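Local coordinates for ZYRO0G01672p (Zygosaccharomyces rouxii, PDB 4U8T), which binds N6-methyladenosine-containing RNA through its YTH domain, the part described here, and probably serves as a reader of methylated mRNA, at residues R57-Y62 with S90-E95; I71-S76 with F112-I117. All coordinates share one frame; numbering follows the deposited sequence.

How the interactions relate
Both contacts involve the same mixed sheet of the YTH domain: interaction 1 lays a helix on it, interaction 2 joins two of its strands. Interaction 1 lies near the surface: helix 52-63 sits against the corner of strand 82-94, and the join is partly polar, a serine-to-asparagine hydrogen bond beside a tyrosine ring laid over backbone. Interaction 2 is buried near the centre of the chain and wholly apolar, with side chains of strands 71-77 and 111-123 meeting across the strand that separates them in the sheet order. That strand is 82-94, the one used by interaction 1; a backbone bond from Ser90 to Lys113 and the hydroxyl of Ser91 on Lys113 N connect the two places. Tyr62 also packs on Ile71.

Interaction 1 (R57-Y62 with S90-E95); sequences RLSEAY and SSNLRE. With nucleotides of chain G.
Ser59 and Asn92 make the polar half of this contact. Ser59 OG, set opposite its own backbone N (chi1 177°), donates to Asn92 OD1 at 2.8 Å, lying in the carbonyl plane on a lone pair. The same oxygen takes a second bond from the chain that follows, Leu93 N to Asn92 OD1 at 2.7 Å, with the donor slightly tilted from the plane, so two donors fix the rotation of the amide. Tyr62, about one helical turn on from Ser59, supplies the ring half. It extends toward the 90-95 backbone because chi1 is -180°, and Ser91 O sits above the ring face, over the centre. Tyr62 CE2 approaches Asn92 N at 3.3 Å, while Tyr62 CD2 meets Asn92 CB at 3.7 Å; ring and amide planes are well inclined to each other. The phenol oxygen passes alongside the corner, Tyr62 OH lying 3.4 Å from Ser91 CA. Ser91 OG donates to Asn92 O and accepts from Lys113 N of the adjoining strand. Farther back on the same helix, Arg57 reaches the RNA: its NH1 bonds N7 of G3 of chain G at 3.0 Å, nearly straight at 170°, and its NH2 bonds O6 of that guanine at 2.8 Å. This paired grip on the Hoogsteen edge is the classic arginine-guanine recognition motif, carried here by a YTH-domain helix packed on its sheet.

Interaction 2 (I71-S76 with F112-I117); sequences IYLLFS and FKVRWI
Phe75 and Trp116 form the tight end of this contact. The six-membered ring of Trp116 lies over one face of Phe75, with CZ2 above the ring centre, and Phe75 CD1 comes to 3.6 Å from Trp116 CH2. The two centroids are 4.6 Å apart but the planes are inclined at 38°, so the rings meet obliquely. Trp116 holds its CG anti to the carbonyl carbon (chi1 -79°), which swings the benzo part inward over Phe75; its NE1 bonds Ser42 OG, and Phe43 packs edge-to-face against it. Trp48 likewise meets Phe75 edge-to-face. Strands 71-77 and 111-123 are not neighbours: strand 82-94 runs between them, and the mixed sheet curls, as in the barrel-like YTH fold of the PUA clan, so that the axes of 71-76 and 112-117 approach to 9.0 Å at 70° across a shared interior. The middle is buried as well: the Leu73 methyl CD1 touches Val114 CG1 at 3.9 Å and arrives at the edge of the Phe112 ring, 4.0 Å from Phe112 CE1. The Tyr72 touch is looser, a single ring edge with Tyr72 CE2 lying 3.9 Å from Ile117 CD1, and there the side chains cross at about a right angle. Ile117 is partly exposed, as is Trp116 at the aromatic pair.

Interaction 1 (R57-Y62 with S90-E95)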
loop_
_atom_site.group_PDB
_atom_site.type_symbol
_atom_site.label_atom_id
_atom_site.label_comp_id
_atom_site.label_asym_id
_atom_site.label_seq_id
_atom_site.Cartn_x
_atom_site.Cartn_y
_atom_site.Cartn_z
ATOM N N ARG A 57 -9.679 9.640 -3.487
ATOM C CA ARG A 57 -8.337 10.146 -3.583
ATOM C C ARG A 57 -7.466 9.253 -4.472
ATOM O O ARG A 57 -6.752 9.736 -5.347
ATOM C CB ARG A 57 -7.749 10.281 -2.177
ATOM C CG ARG A 57 -6.362 10.842 -2.122
ATOM C CD ARG A 57 -5.927 11.170 -0.727
ATOM N NE ARG A 57 -6.702 12.252 -0.145
ATOM C CZ ARG A 57 -7.625 12.095 0.789
ATOM N NH1 ARG A 57 -7.892 10.893 1.258
ATOM N NH2 ARG A 57 -8.282 13.140 1.247
ATOM N N LEU A 58 -7.541 7.953 -4.256
ATOM C CA LEU A 58 -6.777 6.999 -5.026
ATOM C C LEU A 58 -7.265 6.920 -6.458
ATOM O O LEU A 58 -6.487 6.783 -7.381
ATOM C CB LEU A 58 -6.848 5.618 -4.375
ATOM C CG LEU A 58 -6.234 5.395 -2.993
ATOM C CD1 LEU A 58 -6.507 3.993 -2.532
ATOM C CD2 LEU A 58 -4.759 5.663 -2.993
ATOM N N SER A 59 -8.570 6.999 -6.637
ATOM C CA SER A 59 -9.162 6.940 -7.964
ATOM C C SER A 59 -8.671 8.110 -8.789
ATOM O O SER A 59 -8.261 7.949 -9.932
ATOM C CB SER A 59 -10.683 6.918 -7.861
ATOM O OG SER A 59 -11.289 6.932 -9.121
ATOM N N GLU A 60 -8.699 9.292 -8.198
ATOM C CA GLU A 60 -8.243 10.481 -8.885
ATOM C C GLU A 60 -6.763 10.435 -9.208
ATOM O O GLU A 60 -6.375 10.830 -10.284
ATOM C CB GLU A 60 -8.586 11.711 -8.074
ATOM C CG GLU A 60 -10.061 12.027 -8.140
ATOM C CD GLU A 60 -10.475 13.136 -7.229
ATOM O OE1 GLU A 60 -9.595 13.729 -6.588
ATOM O OE2 GLU A 60 -11.687 13.413 -7.158
ATOM N N ALA A 61 -5.933 9.946 -8.292
ATOM C CA ALA A 61 -4.503 9.863 -8.554
ATOM C C ALA A 61 -4.174 8.864 -9.647
ATOM O O ALA A 61 -3.273 9.083 -10.436
ATOM C CB ALA A 61 -3.766 9.500 -7.304
ATOM N N TYR A 62 -4.907 7.763 -9.679
ATOM C CA TYR A 62 -4.733 6.726 -10.673
ATOM C C TYR A 62 -5.126 7.201 -12.068
ATOM O O TYR A 62 -4.436 6.911 -13.037
ATOM C CB TYR A 62 -5.540 5.510 -10.285
ATOM C CG TYR A 62 -5.434 4.369 -11.240
ATOM C CD1 TYR A 62 -4.418 3.464 -11.144
ATOM C CD2 TYR A 62 -6.370 4.193 -12.229
ATOM C CE1 TYR A 62 -4.334 2.424 -12.023
ATOM C CE2 TYR A 62 -6.290 3.168 -13.104
ATOM C CZ TYR A 62 -5.273 2.287 -13.005
ATOM O OH TYR A 62 -5.209 1.251 -13.886
ATOM N N SER A 90 -3.865 -1.776 -10.225
ATOM C CA SER A 90 -3.840 -2.343 -11.556
ATOM C C SER A 90 -5.185 -2.094 -12.200
ATOM O O SER A 90 -5.496 -2.602 -13.265
ATOM C CB SER A 90 -3.497 -3.828 -11.538
ATOM O OG SER A 90 -4.381 -4.551 -10.747
ATOM N N SER A 91 -6.003 -1.325 -11.516
ATOM C CA SER A 91 -7.224 -0.869 -12.100
ATOM C C SER A 91 -7.691 0.376 -11.386
ATOM O O SER A 91 -7.202 0.712 -10.325
ATOM C CB SER A 91 -8.279 -1.957 -12.037
ATOM O OG SER A 91 -9.046 -1.844 -10.858
ATOM N N ASN A 92 -8.616 1.090 -12.004
ATOM C CA ASN A 92 -9.329 2.128 -11.310
ATOM C C ASN A 92 -10.416 1.435 -10.517
ATOM O O ASN A 92 -10.541 0.231 -10.564
ATOM C CB ASN A 92 -9.889 3.151 -12.282
ATOM C CG ASN A 92 -10.080 4.518 -11.658
ATOM O OD1 ASN A 92 -10.373 4.640 -10.478
ATOM N ND2 ASN A 92 -9.936 5.548 -12.460
ATOM N N LEU A 93 -11.204 2.193 -9.784
ATOM C CA LEU A 93 -12.269 1.626 -8.986
ATOM C C LEU A 93 -13.314 0.999 -9.932
ATOM O O LEU A 93 -13.556 1.494 -11.023
ATOM C CB LEU A 93 -12.836 2.718 -8.072
ATOM C CG LEU A 93 -13.492 2.518 -6.710
ATOM C CD1 LEU A 93 -12.589 1.859 -5.755
ATOM C CD2 LEU A 93 -13.855 3.854 -6.140
ATOM N N ARG A 94 -13.866 -0.141 -9.548
ATOM C CA ARG A 94 -14.866 -0.837 -10.349
ATOM C C ARG A 94 -16.038 -1.213 -9.472
ATOM O O ARG A 94 -15.997 -0.991 -8.268
ATOM C CB ARG A 94 -14.305 -2.097 -11.001
ATOM C CG ARG A 94 -13.200 -1.884 -11.992
ATOM C CD ARG A 94 -12.959 -3.159 -12.754
ATOM N NE ARG A 94 -11.875 -3.030 -13.721
ATOM C CZ ARG A 94 -11.341 -4.053 -14.386
ATOM N NH1 ARG A 94 -11.791 -5.289 -14.183
ATOM N NH2 ARG A 94 -10.360 -3.843 -15.255
ATOM N N GLU A 95 -17.113 -1.723 -10.065
ATOM C CA GLU A 95 -18.258 -2.113 -9.246
ATOM C C GLU A 95 -18.489 -3.606 -9.370
ATOM O O GLU A 95 -19.206 -4.192 -8.570
ATOM C CB GLU A 95 -19.535 -1.359 -9.606
ATOM C CG GLU A 95 -20.520 -1.448 -8.455
ATOM C CD GLU A 95 -21.845 -0.800 -8.721
ATOM O OE1 GLU A 95 -22.451 -1.104 -9.764
ATOM O OE2 GLU A 95 -22.278 0.012 -7.881
ATOM P P G G 3 -15.936 10.735 8.961
ATOM O OP1 G G 3 -16.478 10.270 10.235
ATOM O OP2 G G 3 -15.082 11.921 8.863
ATOM O "O5'" G G 3 -15.098 9.487 8.499
ATOM C "C5'" G G 3 -14.602 9.376 7.186
ATOM C "C4'" G G 3 -13.546 8.306 7.113
ATOM O "O4'" G G 3 -12.807 8.516 5.889
ATOM C "C3'" G G 3 -12.519 8.390 8.235
ATOM O "O3'" G G 3 -11.936 7.117 8.428
ATOM C "C2'" G G 3 -11.471 9.302 7.645
ATOM O "O2'" G G 3 -10.198 9.169 8.219
ATOM C "C1'" G G 3 -11.468 8.847 6.194
ATOM N N9 G G 3 -10.994 9.877 5.271
ATOM C C8 G G 3 -10.059 9.706 4.295
ATOM N N7 G G 3 -9.819 10.771 3.612
ATOM C C5 G G 3 -10.660 11.714 4.182
ATOM C C6 G G 3 -10.853 13.071 3.877
ATOM O O6 G G 3 -10.318 13.736 3.012
ATOM N N1 G G 3 -11.793 13.646 4.701
ATOM C C2 G G 3 -12.467 13.011 5.698
ATOM N N2 G G 3 -13.339 13.713 6.407
ATOM N N3 G G 3 -12.298 11.764 5.984
ATOM C C4 G G 3 -11.396 11.175 5.199
#

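Interaction 2 (I71-S76 with F112-I117)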
loop_
_atom_site.group_PDB
_atom_site.type_symbol
_atom_site.label_atom_id
_atom_site.label_comp_id
_atom_site.label_asym_id
_atom_site.label_seq_id
_atom_site.Cartn_x
_atom_site.Cartn_y
_atom_site.Cartn_z
ATOM N N ILE A 71 0.855 3.424 -9.350
ATOM C CA ILE A 71 0.618 3.856 -7.975
ATOM C C ILE A 71 0.959 2.726 -7.023
ATOM O O ILE A 71 0.406 1.641 -7.101
ATOM C CB ILE A 71 -0.838 4.316 -7.742
ATOM C CG1 ILE A 71 -1.040 5.710 -8.312
ATOM C CG2 ILE A 71 -1.160 4.364 -6.274
ATOM C CD1 ILE A 71 -2.330 6.272 -8.010
ATOM N N TYR A 72 1.910 2.993 -6.140
ATOM C CA TYR A 72 2.355 2.028 -5.153
ATOM C C TYR A 72 1.620 2.239 -3.846
ATOM O O TYR A 72 1.387 3.346 -3.405
ATOM C CB TYR A 72 3.851 2.138 -4.950
ATOM C CG TYR A 72 4.628 1.706 -6.156
ATOM C CD1 TYR A 72 4.892 2.590 -7.182
ATOM C CD2 TYR A 72 5.103 0.411 -6.274
ATOM C CE1 TYR A 72 5.587 2.197 -8.283
ATOM C CE2 TYR A 72 5.790 0.020 -7.356
ATOM C CZ TYR A 72 6.041 0.916 -8.369
ATOM O OH TYR A 72 6.748 0.524 -9.479
ATOM N N LEU A 73 1.238 1.129 -3.249
ATOM C CA LEU A 73 0.546 1.122 -1.984
ATOM C C LEU A 73 1.425 0.445 -0.950
ATOM O O LEU A 73 1.830 -0.690 -1.120
ATOM C CB LEU A 73 -0.797 0.410 -2.122
ATOM C CG LEU A 73 -1.744 0.863 -3.235
ATOM C CD1 LEU A 73 -2.905 -0.082 -3.334
ATOM C CD2 LEU A 73 -2.249 2.274 -2.959
ATOM N N LEU A 74 1.722 1.154 0.121
ATOM C CA LEU A 74 2.543 0.607 1.172
ATOM C C LEU A 74 1.645 0.266 2.343
ATOM O O LEU A 74 1.106 1.144 2.971
ATOM C CB LEU A 74 3.644 1.604 1.554
ATOM C CG LEU A 74 4.387 2.303 0.379
ATOM C CD1 LEU A 74 5.515 3.174 0.872
ATOM C CD2 LEU A 74 4.933 1.371 -0.676
ATOM N N PHE A 75 1.432 -1.020 2.585
ATOM C CA PHE A 75 0.464 -1.483 3.566
ATOM C C PHE A 75 0.990 -1.548 5.010
ATOM O O PHE A 75 2.104 -1.940 5.276
ATOM C CB PHE A 75 -0.053 -2.852 3.184
ATOM C CG PHE A 75 -1.113 -2.845 2.141
ATOM C CD1 PHE A 75 -0.807 -2.632 0.821
ATOM C CD2 PHE A 75 -2.421 -3.112 2.476
ATOM C CE1 PHE A 75 -1.778 -2.659 -0.122
ATOM C CE2 PHE A 75 -3.394 -3.119 1.533
ATOM C CZ PHE A 75 -3.077 -2.899 0.232
ATOM N N SER A 76 0.133 -1.192 5.944
ATOM C CA SER A 76 0.465 -1.206 7.348
ATOM C C SER A 76 -0.772 -1.453 8.174
ATOM O O SER A 76 -1.745 -0.731 8.048
ATOM C CB SER A 76 1.085 0.123 7.734
ATOM O OG SER A 76 1.107 0.291 9.120
ATOM N N PHE A 112 -10.775 -1.816 -6.116
ATOM C CA PHE A 112 -9.997 -1.797 -7.334
ATOM C C PHE A 112 -8.997 -2.930 -7.321
ATOM O O PHE A 112 -8.675 -3.442 -6.281
ATOM C CB PHE A 112 -9.283 -0.457 -7.496
ATOM C CG PHE A 112 -8.564 0.014 -6.265
ATOM C CD1 PHE A 112 -7.283 -0.420 -5.995
ATOM C CD2 PHE A 112 -9.160 0.904 -5.393
ATOM C CE1 PHE A 112 -6.626 0.004 -4.894
ATOM C CE2 PHE A 112 -8.504 1.334 -4.281
ATOM C CZ PHE A 112 -7.234 0.887 -4.034
ATOM N N LYS A 113 -8.495 -3.302 -8.484
ATOM C CA LYS A 113 -7.540 -4.388 -8.579
ATOM C C LYS A 113 -6.185 -3.947 -8.133
ATOM O O LYS A 113 -5.759 -2.832 -8.402
ATOM C CB LYS A 113 -7.462 -4.933 -10.009
ATOM C CG LYS A 113 -8.706 -5.659 -10.428
ATOM C CD LYS A 113 -8.638 -6.177 -11.826
ATOM C CE LYS A 113 -9.851 -7.064 -12.076
ATOM N NZ LYS A 113 -9.936 -7.653 -13.441
ATOM N N VAL A 114 -5.498 -4.851 -7.454
ATOM C CA VAL A 114 -4.128 -4.618 -7.018
ATOM C C VAL A 114 -3.254 -5.792 -7.399
ATOM O O VAL A 114 -3.712 -6.905 -7.533
ATOM C CB VAL A 114 -4.014 -4.386 -5.477
ATOM C CG1 VAL A 114 -4.646 -3.095 -5.072
ATOM C CG2 VAL A 114 -4.603 -5.522 -4.710
ATOM N N ARG A 115 -1.998 -5.513 -7.662
ATOM C CA ARG A 115 -1.018 -6.549 -7.913
ATOM C C ARG A 115 0.059 -6.535 -6.828
ATOM O O ARG A 115 0.754 -5.552 -6.655
ATOM C CB ARG A 115 -0.499 -6.385 -9.338
ATOM C CG ARG A 115 -1.330 -7.245 -10.280
ATOM C CD ARG A 115 -1.370 -6.821 -11.739
ATOM N NE ARG A 115 -0.092 -6.369 -12.270
ATOM C CZ ARG A 115 0.038 -5.728 -13.428
ATOM N NH1 ARG A 115 1.239 -5.326 -13.831
ATOM N NH2 ARG A 115 -1.031 -5.516 -14.193
ATOM N N TRP A 116 0.115 -7.572 -6.006
ATOM C CA TRP A 116 1.109 -7.610 -4.933
ATOM C C TRP A 116 2.548 -7.894 -5.402
ATOM O O TRP A 116 2.794 -8.733 -6.243
ATOM C CB TRP A 116 0.645 -8.606 -3.859
ATOM C CG TRP A 116 -0.390 -7.998 -2.968
ATOM C CD1 TRP A 116 -1.712 -7.856 -3.238
ATOM C CD2 TRP A 116 -0.184 -7.424 -1.681
ATOM N NE1 TRP A 116 -2.341 -7.240 -2.208
ATOM C CE2 TRP A 116 -1.423 -6.955 -1.236
ATOM C CE3 TRP A 116 0.926 -7.263 -0.858
ATOM C CZ2 TRP A 116 -1.581 -6.334 -0.011
ATOM C CZ3 TRP A 116 0.759 -6.650 0.361
ATOM C CH2 TRP A 116 -0.476 -6.193 0.769
ATOM N N ILE A 117 3.480 -7.128 -4.845
ATOM C CA ILE A 117 4.898 -7.133 -5.206
ATOM C C ILE A 117 5.808 -7.631 -4.091
ATOM O O ILE A 117 6.738 -8.400 -4.309
ATOM C CB ILE A 117 5.395 -5.722 -5.518
ATOM C CG1 ILE A 117 4.795 -5.140 -6.759
ATOM C CG2 ILE A 117 6.882 -5.689 -5.684
ATOM C CD1 ILE A 117 5.366 -3.795 -6.942
#